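Local coordinates for protein endo-beta-1,4-glucanase (Cryptopygus antarcticus, PDB 5H4U) that hydrolyses internal beta-1,4-glucosidic linkages in carboxymethylcellulose, lichenan and barley beta-glucan, acting as a secreted endoglucanase of glycosyl hydrolase family 45, at residues T25-C30 with D138-G143; D76-T81 with T181-G186; V85-A90 with T211-K216; G168-Q173 with N188-W193. All coordinates share one frame; numbering follows the deposited sequence.

Contact 1. Residues T25-C30 with D138-G143; sequences TRYWDC and DLMIPG
Thr-25, Arg-26 and Tyr-27 run beside Asp-138, Leu-139 and Met-140 as parallel strand partners. Three backbone hydrogen bonds join them: Leu-139 N to Thr-25 O (2.9 Å), Tyr-27 N to Leu-139 O (2.9 Å) and Ile-141 N to Tyr-27 O (3.0 Å). Beyond the strands, a water bridges Trp-28 O and Gly-143 N.

On one face of the sheet Thr-25 and Asp-138 point the same way, Thr-25 OG1 being 2.6 Å from Asp-138 OD1. The edge of the Tyr-27 ring meets the backbone of Asp-138, CE1 lying 3.4 Å from its O, and ring and carboxylate planes are almost perpendicular (87°). Met-140 runs alongside the same ring, with CG 3.6 Å from Tyr-27 CE1 and SD in an oblique Met-aromatic contact.

Trp-28, its CG anti to the backbone N (chi1 -170°), lays its indole against the turn after the second strand. There Pro-142 CG makes a CH-pi contact 3.8 Å from the centroid of the six-membered ring, 13° off the normal. On the other sheet face Arg-26 leads away to a salt bridge with Asp-198. This parallel strand pair of the family 45 double-psi beta-barrel holds Asp-138, the inferred proton donor, and leads just beyond its end to Asp-29, the inferred nucleophile.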
# COMPACT_ATOMS: atom_id res chain seq x y z
N THR A 25 -1.78 5.57 -8.09
CA THR A 25 -0.71 4.88 -8.80
C THR A 25 -0.64 3.48 -8.23
O THR A 25 -1.41 3.13 -7.33
CB THR A 25 0.64 5.62 -8.66
OG1 THR A 25 0.92 5.86 -7.28
CG2 THR A 25 0.64 6.95 -9.41
N ARG A 26 0.27 2.65 -8.73
CA ARG A 26 0.49 1.34 -8.14
C ARG A 26 1.96 1.14 -7.82
O ARG A 26 2.84 1.55 -8.58
CB ARG A 26 -0.02 0.23 -9.06
CG ARG A 26 0.54 0.24 -10.43
CD ARG A 26 -0.16 -0.73 -11.32
NE ARG A 26 0.55 -0.82 -12.59
CZ ARG A 26 0.32 -0.03 -13.63
NH1 ARG A 26 -0.60 0.93 -13.55
NH2 ARG A 26 1.03 -0.17 -14.74
N TYR A 27 2.25 0.45 -6.72
CA TYR A 27 3.65 0.31 -6.37
C TYR A 27 3.82 -0.75 -5.31
O TYR A 27 2.91 -1.03 -4.54
CB TYR A 27 4.25 1.64 -5.89
CG TYR A 27 4.20 1.89 -4.40
CD1 TYR A 27 3.03 2.33 -3.78
CD2 TYR A 27 5.34 1.73 -3.60
CE1 TYR A 27 2.99 2.58 -2.41
CE2 TYR A 27 5.30 1.96 -2.24
CZ TYR A 27 4.12 2.39 -1.65
OH TYR A 27 4.10 2.63 -0.29
N TRP A 28 5.01 -1.35 -5.29
CA TRP A 28 5.37 -2.29 -4.24
C TRP A 28 6.90 -2.34 -4.21
O TRP A 28 7.52 -3.11 -4.95
CB TRP A 28 4.79 -3.67 -4.46
CG TRP A 28 4.95 -4.56 -3.29
CD1 TRP A 28 6.07 -5.26 -2.93
CD2 TRP A 28 3.95 -4.86 -2.33
NE1 TRP A 28 5.83 -5.98 -1.79
CE2 TRP A 28 4.53 -5.76 -1.39
CE3 TRP A 28 2.62 -4.47 -2.15
CZ2 TRP A 28 3.83 -6.25 -0.30
CZ3 TRP A 28 1.93 -4.96 -1.07
CH2 TRP A 28 2.53 -5.85 -0.16
N ASP A 29 7.48 -1.52 -3.36
CA ASP A 29 8.91 -1.45 -3.21
C ASP A 29 9.40 -2.26 -2.02
O ASP A 29 10.60 -2.26 -1.75
CB ASP A 29 9.35 0.01 -3.09
CG ASP A 29 8.81 0.70 -1.85
OD1 ASP A 29 8.14 0.04 -1.02
OD2 ASP A 29 9.02 1.94 -1.74
N CYS A 30 8.50 -2.93 -1.30
CA CYS A 30 8.85 -3.81 -0.19
C CYS A 30 9.36 -3.07 1.04
O CYS A 30 9.73 -3.73 2.02
CB CYS A 30 9.92 -4.84 -0.59
SG CYS A 30 9.44 -6.03 -1.86
N ASP A 138 -1.04 6.00 -3.67
CA ASP A 138 -0.22 5.00 -4.33
C ASP A 138 -0.63 3.67 -3.73
O ASP A 138 -0.28 3.36 -2.60
CB ASP A 138 1.28 5.26 -4.14
CG ASP A 138 1.65 6.74 -4.31
OD1 ASP A 138 1.12 7.40 -5.24
OD2 ASP A 138 2.49 7.26 -3.52
N LEU A 139 -1.44 2.92 -4.47
CA LEU A 139 -1.93 1.64 -3.97
C LEU A 139 -0.80 0.62 -3.90
O LEU A 139 -0.02 0.46 -4.84
CB LEU A 139 -3.07 1.11 -4.86
CG LEU A 139 -4.44 1.82 -4.90
CD1 LEU A 139 -4.33 3.31 -5.08
CD2 LEU A 139 -5.32 1.25 -5.99
N MET A 140 -0.75 -0.11 -2.80
CA MET A 140 0.30 -1.10 -2.60
C MET A 140 -0.11 -2.40 -3.27
O MET A 140 -0.95 -3.15 -2.76
CB MET A 140 0.57 -1.26 -1.11
CG MET A 140 1.53 -0.21 -0.59
SD MET A 140 1.76 -0.12 1.21
CE MET A 140 3.05 -1.34 1.42
N ILE A 141 0.47 -2.69 -4.43
CA ILE A 141 0.14 -3.88 -5.21
C ILE A 141 1.41 -4.62 -5.60
O ILE A 141 2.24 -4.08 -6.32
CB ILE A 141 -0.67 -3.50 -6.46
CG1 ILE A 141 -1.81 -2.57 -6.06
CG2 ILE A 141 -1.23 -4.74 -7.09
CD1 ILE A 141 -2.46 -1.84 -7.18
N PRO A 142 1.60 -5.87 -5.16
CA PRO A 142 2.80 -6.61 -5.53
C PRO A 142 2.91 -6.77 -7.04
O PRO A 142 1.98 -7.23 -7.70
CB PRO A 142 2.60 -7.97 -4.84
CG PRO A 142 1.66 -7.70 -3.76
CD PRO A 142 0.75 -6.64 -4.25
N GLY A 143 4.03 -6.30 -7.58
CA GLY A 143 4.24 -6.38 -9.00
C GLY A 143 3.92 -5.11 -9.75
O GLY A 143 4.12 -5.07 -10.96
O HOH W 1 6.16 -4.27 -7.14

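Contact 2. Residues D76-T81 with T181-G186; sequences DQQPFT and TSLRAG
Gln-78 and Gly-186 mark the closest backbone approach, their CA atoms 5.2 Å apart, where the irregular chain leading into strand 80-82 passes helix 184-191. Within the second segment Arg-184 N donates to Thr-181 O (3.0 Å).

The Gln-78 side chain spans most of the gap. CG leaves beside the backbone N, and from there the chain is extended (chi2 -177°), which carries the carboxamide in among the peptide groups of Ser-182, Leu-183 and Gly-186. Its CD lies 3.6 Å from Gly-186 N and 3.7 Å from Leu-183 CA; the assignment of its oxygen and nitrogen is doubtful. Leu-183 crosses this chain at about a right angle, with CD2 4.0 Å from Gln-78 CD. Beside it the Pro-79 ring rests on the helix backbone, CD 4.0 Å from Gly-186 CA.

Neighbours extend the packing: Gln-78 also touches Pro-142, Pro-79 touches Trp-189 further along the helix, and both Ser-182 and Leu-183 meet Trp-156 of helix 152-156. This is loop-to-helix packing on the flank of the barrel, joining the entry to strand 80-82 with helix 184-191.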
# COMPACT_ATOMS: atom_id res chain seq x y z
N ASP A 76 0.97 -9.68 4.72
CA ASP A 76 -0.36 -9.37 5.21
C ASP A 76 -0.92 -8.09 4.64
O ASP A 76 -2.14 -7.87 4.67
CB ASP A 76 -0.17 -9.15 6.71
CG ASP A 76 -1.20 -9.78 7.53
OD1 ASP A 76 -2.16 -10.25 6.92
OD2 ASP A 76 -1.05 -9.80 8.77
N GLN A 77 -0.06 -7.23 4.10
CA GLN A 77 -0.49 -5.92 3.66
C GLN A 77 -0.68 -5.84 2.15
O GLN A 77 -0.49 -4.78 1.55
CB GLN A 77 0.47 -4.89 4.23
CG GLN A 77 0.03 -4.56 5.68
CD GLN A 77 1.08 -3.87 6.52
OE1 GLN A 77 1.89 -3.10 6.03
NE2 GLN A 77 1.07 -4.16 7.82
N GLN A 78 -1.09 -6.92 1.53
CA GLN A 78 -1.47 -7.05 0.14
C GLN A 78 -2.94 -6.68 -0.06
O GLN A 78 -3.75 -6.83 0.86
CB GLN A 78 -1.27 -8.46 -0.34
CG GLN A 78 0.12 -8.83 -0.64
CD GLN A 78 0.14 -10.23 -1.17
OE1 GLN A 78 -0.10 -11.18 -0.46
NE2 GLN A 78 0.35 -10.34 -2.46
N PRO A 79 -3.28 -6.26 -1.27
CA PRO A 79 -4.68 -5.94 -1.56
C PRO A 79 -5.51 -7.20 -1.65
O PRO A 79 -5.03 -8.28 -2.04
CB PRO A 79 -4.61 -5.23 -2.92
CG PRO A 79 -3.36 -5.74 -3.56
CD PRO A 79 -2.40 -6.03 -2.43
N PHE A 80 -6.79 -7.05 -1.31
CA PHE A 80 -7.71 -8.17 -1.32
C PHE A 80 -9.12 -7.64 -1.55
O PHE A 80 -9.32 -6.47 -1.86
CB PHE A 80 -7.59 -8.98 -0.03
CG PHE A 80 -7.88 -8.19 1.21
CD1 PHE A 80 -6.90 -7.42 1.80
CD2 PHE A 80 -9.11 -8.30 1.84
CE1 PHE A 80 -7.14 -6.72 2.96
CE2 PHE A 80 -9.36 -7.61 3.01
CZ PHE A 80 -8.37 -6.82 3.57
N THR A 81 -10.08 -8.54 -1.39
CA THR A 81 -11.49 -8.23 -1.54
C THR A 81 -12.28 -8.81 -0.37
O THR A 81 -11.91 -9.85 0.18
CB THR A 81 -12.07 -8.86 -2.78
OG1 THR A 81 -11.93 -10.28 -2.66
CG2 THR A 81 -11.34 -8.39 -4.01
N THR A 181 5.92 -16.49 -4.12
CA THR A 181 4.60 -17.10 -3.96
C THR A 181 3.76 -16.31 -2.98
O THR A 181 2.57 -16.08 -3.22
CB THR A 181 4.75 -18.55 -3.53
OG1 THR A 181 5.77 -18.63 -2.52
CG2 THR A 181 5.16 -19.40 -4.70
N SER A 182 4.38 -15.84 -1.88
CA SER A 182 3.71 -15.11 -0.80
C SER A 182 3.03 -13.83 -1.25
O SER A 182 2.22 -13.29 -0.49
CB SER A 182 4.71 -14.69 0.28
OG SER A 182 4.96 -15.73 1.22
N LEU A 183 3.36 -13.31 -2.43
CA LEU A 183 2.76 -12.07 -2.93
C LEU A 183 1.85 -12.31 -4.12
O LEU A 183 1.23 -11.36 -4.63
CB LEU A 183 3.84 -11.05 -3.31
CG LEU A 183 4.79 -10.64 -2.19
CD1 LEU A 183 5.87 -9.79 -2.79
CD2 LEU A 183 4.08 -9.88 -1.08
N ARG A 184 1.73 -13.56 -4.55
CA ARG A 184 1.06 -13.83 -5.81
C ARG A 184 -0.43 -13.52 -5.72
O ARG A 184 -1.06 -13.25 -6.75
CB ARG A 184 1.33 -15.26 -6.23
CG ARG A 184 2.61 -15.37 -7.08
CD ARG A 184 3.11 -16.79 -7.05
NE ARG A 184 4.56 -16.91 -7.22
CZ ARG A 184 5.16 -18.03 -7.60
NH1 ARG A 184 4.44 -19.12 -7.85
NH2 ARG A 184 6.47 -18.07 -7.73
N ALA A 185 -1.04 -13.65 -4.54
CA ALA A 185 -2.42 -13.21 -4.42
C ALA A 185 -2.55 -11.75 -4.82
O ALA A 185 -3.31 -11.40 -5.73
CB ALA A 185 -2.95 -13.44 -2.99
N GLY A 186 -1.75 -10.88 -4.19
CA GLY A 186 -1.89 -9.46 -4.45
C GLY A 186 -1.64 -9.14 -5.90
O GLY A 186 -2.44 -8.47 -6.55

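Contact 3. Residues V85-A90 with T211-K216; sequences VGYGFA and TILTQK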
# COMPACT_ATOMS: atom_id res chain seq x y z
N VAL A 85 -16.06 -5.56 -2.59
CA VAL A 85 -15.35 -4.35 -2.20
C VAL A 85 -13.87 -4.65 -2.14
O VAL A 85 -13.46 -5.69 -1.60
CB VAL A 85 -15.85 -3.83 -0.84
CG1 VAL A 85 -15.24 -2.47 -0.55
CG2 VAL A 85 -17.36 -3.75 -0.86
N GLY A 86 -13.07 -3.75 -2.71
CA GLY A 86 -11.64 -3.86 -2.58
C GLY A 86 -11.15 -3.36 -1.24
O GLY A 86 -11.78 -2.52 -0.59
N TYR A 87 -10.02 -3.91 -0.81
CA TYR A 87 -9.38 -3.54 0.44
C TYR A 87 -7.88 -3.55 0.24
O TYR A 87 -7.35 -4.35 -0.53
CB TYR A 87 -9.78 -4.48 1.59
CG TYR A 87 -11.17 -4.21 2.06
CD1 TYR A 87 -11.42 -3.27 3.03
CD2 TYR A 87 -12.26 -4.89 1.50
CE1 TYR A 87 -12.71 -3.01 3.44
CE2 TYR A 87 -13.55 -4.63 1.91
CZ TYR A 87 -13.77 -3.69 2.88
OH TYR A 87 -15.05 -3.41 3.30
N GLY A 88 -7.19 -2.63 0.90
CA GLY A 88 -5.76 -2.65 0.78
C GLY A 88 -5.11 -1.57 1.60
O GLY A 88 -5.72 -0.95 2.47
N PHE A 89 -3.84 -1.37 1.31
CA PHE A 89 -3.03 -0.37 1.97
C PHE A 89 -2.42 0.54 0.91
O PHE A 89 -2.30 0.18 -0.26
CB PHE A 89 -1.99 -1.08 2.86
CG PHE A 89 -2.63 -2.03 3.84
CD1 PHE A 89 -2.96 -1.60 5.12
CD2 PHE A 89 -2.97 -3.32 3.47
CE1 PHE A 89 -3.58 -2.45 6.02
CE2 PHE A 89 -3.60 -4.18 4.37
CZ PHE A 89 -3.90 -3.75 5.64
N ALA A 90 -2.09 1.76 1.32
CA ALA A 90 -1.65 2.73 0.34
C ALA A 90 -0.73 3.76 0.97
O ALA A 90 -0.72 3.98 2.19
CB ALA A 90 -2.84 3.43 -0.31
N THR A 211 -12.18 -3.19 10.81
CA THR A 211 -11.32 -4.18 11.46
C THR A 211 -10.70 -5.15 10.47
O THR A 211 -9.69 -5.77 10.80
CB THR A 211 -12.08 -5.01 12.49
OG1 THR A 211 -13.12 -5.75 11.84
CG2 THR A 211 -12.69 -4.12 13.57
N ILE A 212 -11.27 -5.31 9.28
CA ILE A 212 -10.62 -6.23 8.36
C ILE A 212 -9.30 -5.68 7.85
O ILE A 212 -8.45 -6.45 7.40
CB ILE A 212 -11.56 -6.67 7.22
CG1 ILE A 212 -11.00 -7.96 6.61
CG2 ILE A 212 -11.83 -5.55 6.22
CD1 ILE A 212 -11.88 -8.64 5.65
N LEU A 213 -9.08 -4.37 7.93
CA LEU A 213 -7.78 -3.79 7.65
C LEU A 213 -6.94 -3.66 8.92
O LEU A 213 -5.78 -4.09 8.96
CB LEU A 213 -7.97 -2.42 6.97
CG LEU A 213 -8.37 -2.45 5.49
CD1 LEU A 213 -8.74 -1.06 4.97
CD2 LEU A 213 -7.26 -3.07 4.63
N THR A 214 -7.51 -3.08 9.99
CA THR A 214 -6.73 -2.82 11.20
C THR A 214 -6.34 -4.08 11.94
O THR A 214 -5.38 -4.05 12.72
CB THR A 214 -7.50 -1.91 12.17
OG1 THR A 214 -8.54 -2.65 12.81
CG2 THR A 214 -8.10 -0.75 11.44
N GLN A 215 -7.03 -5.19 11.74
CA GLN A 215 -6.55 -6.43 12.34
C GLN A 215 -5.31 -6.94 11.62
O GLN A 215 -4.53 -7.70 12.20
CB GLN A 215 -7.69 -7.45 12.36
CG GLN A 215 -7.30 -8.91 12.29
CD GLN A 215 -7.80 -9.55 10.99
OE1 GLN A 215 -9.01 -9.52 10.69
NE2 GLN A 215 -6.87 -10.13 10.20
N LYS A 216 -5.08 -6.49 10.38
CA LYS A 216 -3.85 -6.80 9.67
C LYS A 216 -2.73 -5.83 10.03
O LYS A 216 -1.63 -6.25 10.40
CB LYS A 216 -4.11 -6.76 8.17
CG LYS A 216 -4.75 -8.01 7.62
CD LYS A 216 -5.50 -7.73 6.35
CE LYS A 216 -6.30 -8.94 5.97
NZ LYS A 216 -7.48 -9.03 6.86
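Tyr-87 and Phe-89 project from strand 85-94 of the barrel sheet to meet helix 211-217, which packs on that strand through Ile-212, Leu-213 and Lys-216. The axes of the two segments approach to 9.0 Å and cross at -32°, and no hydrogen bond joins the two segments.

Leu-213 enters between the two aromatic residues. Its CD1 sits at the edge of the Tyr-87 ring, 4.0 Å from CD1 of that tyrosine. The other branch, CD2, comes over a face of Phe-89 in a CH-pi contact 4.0 Å from the ring centroid, and the same methyl lies 3.4 Å from Gly-88 O. Ile-212 crosses Tyr-87 at about a right angle and sets CG2 over the ring face, 4.1 Å from its centroid and displaced toward the rim. Lys-216 contributes only carbon here, CB being 3.9 Å from Phe-89 CZ. A bend at chi4 (75°) folds its amine back within the helix, where NZ donates to Ile-212 O (2.8 Å) in the carbonyl plane.

Phe-80 of neighbouring strand 80-82 touches Ile-212, Leu-213 and Lys-216, widening the apolar patch. The contact is helix-on-sheet packing, with the helix near the C-terminus lying against strand 85-94 of the family 45 double-psi beta-barrel.

Contact 4. Residues G168-Q173 with N188-W193; sequences GGISSQ and NWRFGW
Arg-190 and Ile-170 form the tightly packed end of this contact. The arginine, extended from CG to NE and buried, brings its guanidinium edge to the carbonyl of Ile-170: NH1 donates to Ile-170 O at 2.9 Å, and NH2 adds a weak bond to the same oxygen (3.0 Å). NH2 also hydrogen-bonds Asn-196 OD1, so the guanidinium has a second partner.

Phe-191 lies between this arginine and the loop backbone. One ring face receives the peptide of Gln-173, its N 3.6 Å above the plane, and CB of that glutamine makes a CH-pi contact over the face. On the opposite face lies Arg-190 CD, and the guanidinium in turn has Phe-191 CZ over its centre. Ile-170 CD1 meets the ring edge, 3.9 Å from Phe-191 CE2.

Toward solvent the contact thins to a single polar link. With chi2 at -84°, Gln-173 bends so that NE2 reaches Asn-188 OD1 (2.9 Å, 160° at the hydrogen), the two amides being nearly coplanar. Gln-173 itself is exposed, and Ser-171 and Ser-172 turn their CB atoms away from the helix. The result is a surface loop secured to helix 184-191 by hydrogen bonds from Arg-190 to a loop carbonyl and by a phenylalanine ring packed between loop backbone and arginine, at the periphery of the catalytic domain.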
# COMPACT_ATOMS: atom_id res chain seq x y z
N GLY A 168 5.30 0.93 -12.84
CA GLY A 168 4.20 0.18 -13.41
C GLY A 168 4.36 -1.32 -13.26
O GLY A 168 3.36 -2.05 -13.32
N GLY A 169 5.60 -1.79 -13.12
CA GLY A 169 5.83 -3.19 -12.82
C GLY A 169 5.57 -4.07 -14.03
O GLY A 169 5.86 -3.71 -15.17
N ILE A 170 4.93 -5.22 -13.77
CA ILE A 170 4.78 -6.24 -14.79
C ILE A 170 3.59 -5.89 -15.67
O ILE A 170 2.74 -5.09 -15.31
CB ILE A 170 4.60 -7.63 -14.14
CG1 ILE A 170 3.25 -7.70 -13.42
CG2 ILE A 170 5.67 -7.88 -13.11
CD1 ILE A 170 2.96 -9.02 -12.80
N SER A 171 3.50 -6.55 -16.82
CA SER A 171 2.48 -6.23 -17.80
C SER A 171 1.39 -7.29 -17.91
O SER A 171 0.30 -6.99 -18.40
CB SER A 171 3.07 -6.09 -19.20
OG SER A 171 4.02 -5.05 -19.27
N SER A 172 1.64 -8.49 -17.43
CA SER A 172 0.76 -9.60 -17.70
C SER A 172 0.60 -10.39 -16.43
O SER A 172 1.55 -10.55 -15.66
CB SER A 172 1.35 -10.49 -18.79
OG SER A 172 1.63 -9.71 -19.93
N GLN A 173 -0.60 -10.93 -16.25
CA GLN A 173 -0.82 -11.85 -15.17
C GLN A 173 0.06 -13.07 -15.30
O GLN A 173 0.41 -13.68 -14.28
CB GLN A 173 -2.30 -12.22 -15.19
CG GLN A 173 -2.77 -13.12 -14.06
CD GLN A 173 -2.51 -14.58 -14.35
OE1 GLN A 173 -2.36 -14.98 -15.51
NE2 GLN A 173 -2.44 -15.38 -13.31
N ASN A 188 -2.12 -11.05 -8.43
CA ASN A 188 -3.26 -11.47 -9.24
C ASN A 188 -4.45 -10.54 -9.07
O ASN A 188 -5.17 -10.26 -10.05
CB ASN A 188 -3.63 -12.92 -8.91
CG ASN A 188 -2.73 -13.91 -9.66
OD1 ASN A 188 -2.53 -13.79 -10.87
ND2 ASN A 188 -2.13 -14.84 -8.93
N TRP A 189 -4.66 -10.03 -7.86
CA TRP A 189 -5.72 -9.06 -7.62
C TRP A 189 -5.65 -7.90 -8.60
O TRP A 189 -6.69 -7.39 -9.05
CB TRP A 189 -5.59 -8.59 -6.18
CG TRP A 189 -6.58 -7.62 -5.68
CD1 TRP A 189 -7.71 -7.89 -4.97
CD2 TRP A 189 -6.49 -6.19 -5.77
NE1 TRP A 189 -8.34 -6.71 -4.64
CE2 TRP A 189 -7.61 -5.66 -5.12
CE3 TRP A 189 -5.57 -5.31 -6.36
CZ2 TRP A 189 -7.84 -4.29 -5.04
CZ3 TRP A 189 -5.80 -3.97 -6.28
CH2 TRP A 189 -6.92 -3.46 -5.63
N ARG A 190 -4.45 -7.50 -8.99
CA ARG A 190 -4.31 -6.37 -9.90
C ARG A 190 -4.93 -6.65 -11.27
O ARG A 190 -5.42 -5.73 -11.94
CB ARG A 190 -2.83 -6.01 -10.03
CG ARG A 190 -2.54 -4.95 -11.04
CD ARG A 190 -1.10 -5.00 -11.44
NE ARG A 190 -0.86 -4.27 -12.67
CZ ARG A 190 0.30 -4.20 -13.29
NH1 ARG A 190 1.37 -4.81 -12.79
NH2 ARG A 190 0.39 -3.53 -14.41
N PHE A 191 -4.92 -7.91 -11.71
CA PHE A 191 -5.46 -8.27 -13.01
C PHE A 191 -6.87 -8.82 -12.95
O PHE A 191 -7.50 -8.96 -14.00
CB PHE A 191 -4.56 -9.28 -13.70
CG PHE A 191 -3.20 -8.76 -13.98
CD1 PHE A 191 -3.01 -7.91 -15.04
CD2 PHE A 191 -2.13 -9.09 -13.17
CE1 PHE A 191 -1.78 -7.40 -15.32
CE2 PHE A 191 -0.88 -8.57 -13.45
CZ PHE A 191 -0.71 -7.72 -14.53
N GLY A 192 -7.39 -9.11 -11.76
CA GLY A 192 -8.74 -9.63 -11.68
C GLY A 192 -9.74 -8.58 -11.25
O GLY A 192 -10.39 -7.95 -12.10
N TRP A 193 -9.80 -8.29 -9.95
CA TRP A 193 -10.75 -7.30 -9.46
C TRP A 193 -10.37 -5.90 -9.92
O TRP A 193 -11.24 -5.09 -10.26
CB TRP A 193 -10.78 -7.35 -7.93
CG TRP A 193 -11.76 -6.43 -7.24
CD1 TRP A 193 -12.96 -6.78 -6.69
CD2 TRP A 193 -11.61 -5.02 -6.98
NE1 TRP A 193 -13.56 -5.70 -6.11
CE2 TRP A 193 -12.77 -4.60 -6.29
CE3 TRP A 193 -10.63 -4.07 -7.29
CZ2 TRP A 193 -12.97 -3.28 -5.89
CZ3 TRP A 193 -10.83 -2.77 -6.91
CH2 TRP A 193 -12.00 -2.38 -6.21

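Contact 1 is the core of the set, a buried strand pair held by backbone hydrogen bonds and bearing the two aspartates inferred to be catalytic; contacts 2, 3 and 4 are partly buried, contact 4 lying farthest from the chain centre. Contacts 1, 2 and 3 all reach the barrel sheet, where Met-140 N probably bonds Phe-89 O and Tyr-87 N probably bonds Phe-80 O. Contact 2 sets a glutamine side chain among peptide groups, contact 3 relies on apolar and CH-pi packing, and contact 4 mixes aromatic packing with side-chain hydrogen bonds. Contacts 2 and 4 use successive parts of helix 184-191. Gly-143 O, probably accepting from Ile-170 N, ties contact 1 to contact 4.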